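Local coordinates for 4-oxalocrotonate decarboxylase NahK (Pseudomonas putida, PDB 5D2K), which catalyses the metal-assisted decarboxylation of (3E)-2-oxohex-3-enedioate to 2-oxopent-4-enoate and carbon dioxide, a step in the breakdown of naphthalene, at residues A[200-205]-A[241-246]. The protein carries 1 engineered substitution. Residues are numbered along the deposited sequence; the frame is centred on the assembly and turned at random.
Sequences VVELGA and GITAAV. With OOG (2-oxoadipic acid), chain D.
Glu202 reaches across from strand 199-205 to Thr243, Ala244 and Val246. Its CB lies 3.6 Å from Thr243 OG1. Glu202 CG packs on Val246 CG2, also at 3.6 Å, and lies beside Ala244 O. The chain then bends (chi2 -69°), and the carboxylate ends between two waters. One water donates to OE1 and accepts from Ala244 N. The other donates to Glu202 OE2, 2.9 Å from the water O, and to Ala245 O. No direct hydrogen bond joins the two segments. Strand 199-205 is an outermost strand of a five-stranded mixed sheet in the FAA hydrolase C-terminal region. A classic beta bulge places Val201 and Glu202 together opposite Met194 of strand 191-196. Segment 241-246, mostly loop, runs roughly antiparallel to this strand and leads from the ligand pocket, where Gly241 N donates to O4 of 2-oxoadipic acid at 2.7 Å. Thr243 holds CG2 anti to its carbonyl carbon, and this methyl meets Leu203 O at 3.3 Å. With an alanine here, the Thr243 methyl and hydroxyl go, which would probably leave a gap beside Leu203 O and Glu202 CB. Gly204, without a side chain, lets Ile242 CG2 come close to the strand backbone. Ile242 CG2 sits 3.2 Å from Ala205 O.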
ATOM      1  N   VAL A 200       0.863 -21.390  10.023  1.00 15.74           N
ATOM      2  CA  VAL A 200      -0.109 -20.312   9.935  1.00 15.13           C
ATOM      3  C   VAL A 200       0.189 -19.253  10.990  1.00 17.54           C
ATOM      4  O   VAL A 200       0.388 -19.580  12.166  1.00 19.89           O
ATOM      5  CB  VAL A 200      -1.547 -20.845  10.108  1.00 14.24           C
ATOM      6  CG1 VAL A 200      -2.552 -19.694  10.201  1.00 14.26           C
ATOM      7  CG2 VAL A 200      -1.896 -21.779   8.960  1.00 16.57           C
ATOM      8  N   VAL A 201       0.260 -17.988  10.579  1.00 13.89           N
ATOM      9  CA  VAL A 201       0.487 -16.909  11.538  1.00 12.98           C
ATOM     10  C   VAL A 201      -0.620 -15.843  11.553  1.00 13.53           C
ATOM     11  O   VAL A 201      -0.809 -15.163  12.563  1.00 15.65           O
ATOM     12  CB  VAL A 201       1.858 -16.218  11.312  1.00 14.00           C
ATOM     13  CG1 VAL A 201       2.990 -17.197  11.617  1.00 22.19           C
ATOM     14  CG2 VAL A 201       1.979 -15.659   9.892  1.00 16.29           C
ATOM     15  N   GLU A 202      -1.344 -15.691  10.446  1.00 13.90           N
ATOM     16  CA  GLU A 202      -2.467 -14.751  10.364  1.00 12.85           C
ATOM     17  C   GLU A 202      -3.470 -15.253   9.345  1.00 12.54           C
ATOM     18  O   GLU A 202      -3.105 -15.972   8.417  1.00 13.02           O
ATOM     19  CB  GLU A 202      -2.015 -13.337   9.949  1.00 15.53           C
ATOM     20  CG  GLU A 202      -1.058 -12.619  10.907  1.00 13.69           C
ATOM     21  CD  GLU A 202      -1.697 -12.215  12.229  1.00 23.18           C
ATOM     22  OE1 GLU A 202      -2.942 -12.244  12.344  1.00 23.00           O
ATOM     23  OE2 GLU A 202      -0.942 -11.857  13.156  1.00 25.08           O
ATOM     24  N   LEU A 203      -4.729 -14.864   9.504  1.00 12.40           N
ATOM     25  CA  LEU A 203      -5.726 -15.129   8.475  1.00  9.51           C
ATOM     26  C   LEU A 203      -6.841 -14.088   8.556  1.00 12.02           C
ATOM     27  O   LEU A 203      -6.976 -13.369   9.550  1.00 13.22           O
ATOM     28  CB  LEU A 203      -6.280 -16.561   8.588  1.00 10.78           C
ATOM     29  CG  LEU A 203      -6.710 -17.159   9.927  1.00 11.20           C
ATOM     30  CD1 LEU A 203      -7.944 -16.459  10.490  1.00 13.31           C
ATOM     31  CD2 LEU A 203      -6.976 -18.656   9.718  1.00 12.43           C
ATOM     32  N   GLY A 204      -7.631 -13.998   7.492  1.00 11.98           N
ATOM     33  CA  GLY A 204      -8.725 -13.045   7.457  1.00  9.52           C
ATOM     34  C   GLY A 204      -9.532 -13.182   6.181  1.00  9.72           C
ATOM     35  O   GLY A 204      -9.262 -14.045   5.338  1.00 12.06           O
ATOM     36  N   ALA A 205     -10.542 -12.334   6.046  1.00 10.28           N
ATOM     37  CA  ALA A 205     -11.351 -12.328   4.841  1.00 11.01           C
ATOM     38  C   ALA A 205     -11.349 -10.941   4.221  1.00  9.05           C
ATOM     39  O   ALA A 205     -11.090  -9.943   4.903  1.00 10.98           O
ATOM     40  CB  ALA A 205     -12.776 -12.781   5.142  1.00 13.85           C
ATOM     41  N   GLY A 241      -4.327  -4.176   3.693  1.00 12.96           N
ATOM     42  CA  GLY A 241      -3.956  -5.358   4.453  1.00 11.62           C
ATOM     43  C   GLY A 241      -5.183  -5.969   5.086  1.00 12.69           C
ATOM     44  O   GLY A 241      -5.933  -5.296   5.810  1.00 17.59           O
ATOM     45  N   ILE A 242      -5.399  -7.245   4.803  1.00 10.35           N
ATOM     46  CA  ILE A 242      -6.565  -7.939   5.323  1.00 16.24           C
ATOM     47  C   ILE A 242      -6.313  -8.292   6.790  1.00 21.62           C
ATOM     48  O   ILE A 242      -7.230  -8.269   7.616  1.00 23.61           O
ATOM     49  CB  ILE A 242      -6.892  -9.167   4.458  1.00 13.64           C
ATOM     50  CG1 ILE A 242      -7.467  -8.692   3.113  1.00 14.80           C
ATOM     51  CG2 ILE A 242      -7.909 -10.072   5.147  1.00 17.18           C
ATOM     52  CD1 ILE A 242      -7.496  -9.727   1.999  1.00 15.69           C
ATOM     53  N   THR A 243      -5.054  -8.553   7.124  1.00 20.78           N
ATOM     54  CA  THR A 243      -4.684  -8.902   8.492  1.00 22.30           C
ATOM     55  C   THR A 243      -3.604  -7.982   9.022  1.00 24.38           C
ATOM     56  O   THR A 243      -3.079  -7.136   8.297  1.00 17.53           O
ATOM     57  CB  THR A 243      -4.149 -10.336   8.595  1.00 23.38           C
ATOM     58  OG1 THR A 243      -2.818 -10.383   8.069  1.00 25.36           O
ATOM     59  CG2 THR A 243      -5.026 -11.309   7.837  1.00 19.56           C
ATOM     60  N   ALA A 244      -3.242  -8.178  10.286  1.00 20.43           N
ATOM     61  CA  ALA A 244      -2.090  -7.503  10.844  1.00 20.82           C
ATOM     62  C   ALA A 244      -0.835  -7.899  10.072  1.00 14.91           C
ATOM     63  O   ALA A 244      -0.715  -9.020   9.573  1.00 15.98           O
ATOM     64  CB  ALA A 244      -1.938  -7.832  12.322  1.00 20.21           C
ATOM     65  N   ALA A 245       0.091  -6.961   9.979  1.00 14.82           N
ATOM     66  CA  ALA A 245       1.368  -7.178   9.313  1.00 15.02           C
ATOM     67  C   ALA A 245       2.317  -8.013  10.187  1.00 15.69           C
ATOM     68  O   ALA A 245       2.259  -7.954  11.419  1.00 16.73           O
ATOM     69  CB  ALA A 245       1.987  -5.843   8.960  1.00 15.22           C
ATOM     70  N   VAL A 246       3.174  -8.798   9.540  1.00 13.59           N
ATOM     71  CA  VAL A 246       4.059  -9.745  10.220  1.00 11.06           C
ATOM     72  C   VAL A 246       5.512  -9.467   9.844  1.00 12.34           C
ATOM     73  O   VAL A 246       5.837  -9.368   8.667  1.00 12.82           O
ATOM     74  CB  VAL A 246       3.686 -11.183   9.848  1.00 12.55           C
ATOM     75  CG1 VAL A 246       4.736 -12.179  10.328  1.00 19.73           C
ATOM     76  CG2 VAL A 246       2.290 -11.529  10.393  1.00 16.00           C
TER
HETATM   77  C2  OOG D 302       1.122   1.962   6.640  1.00 22.99           C
HETATM   78  C3  OOG D 302       0.783   1.071   5.457  1.00 26.41           C
HETATM   79  C4  OOG D 302      -0.654   0.598   5.534  1.00 22.44           C
HETATM   80  C6  OOG D 302      -2.139  -1.374   4.692  1.00 17.49           C
HETATM   81  O4  OOG D 302      -2.369  -2.260   3.837  1.00 16.59           O
HETATM   82  O3  OOG D 302      -2.878  -1.247   5.701  1.00 20.41           O
HETATM   83  C5  OOG D 302      -0.946  -0.470   4.503  1.00 16.99           C
HETATM   84  C1  OOG D 302       1.797   1.148   7.727  1.00 30.42           C
HETATM   85  O1  OOG D 302       2.989   1.395   8.073  1.00 26.12           O
HETATM   86  O2  OOG D 302       1.155   0.224   8.291  1.00 31.38           O
HETATM   87  O5  OOG D 302      -0.260  -0.637   3.518  1.00 13.72           O
HETATM   88  O   HOH W   1      -4.962  -9.706  12.191  1.00 23.18           O
HETATM   89  O   HOH W   2       1.088  -9.774  13.566  1.00 33.67           O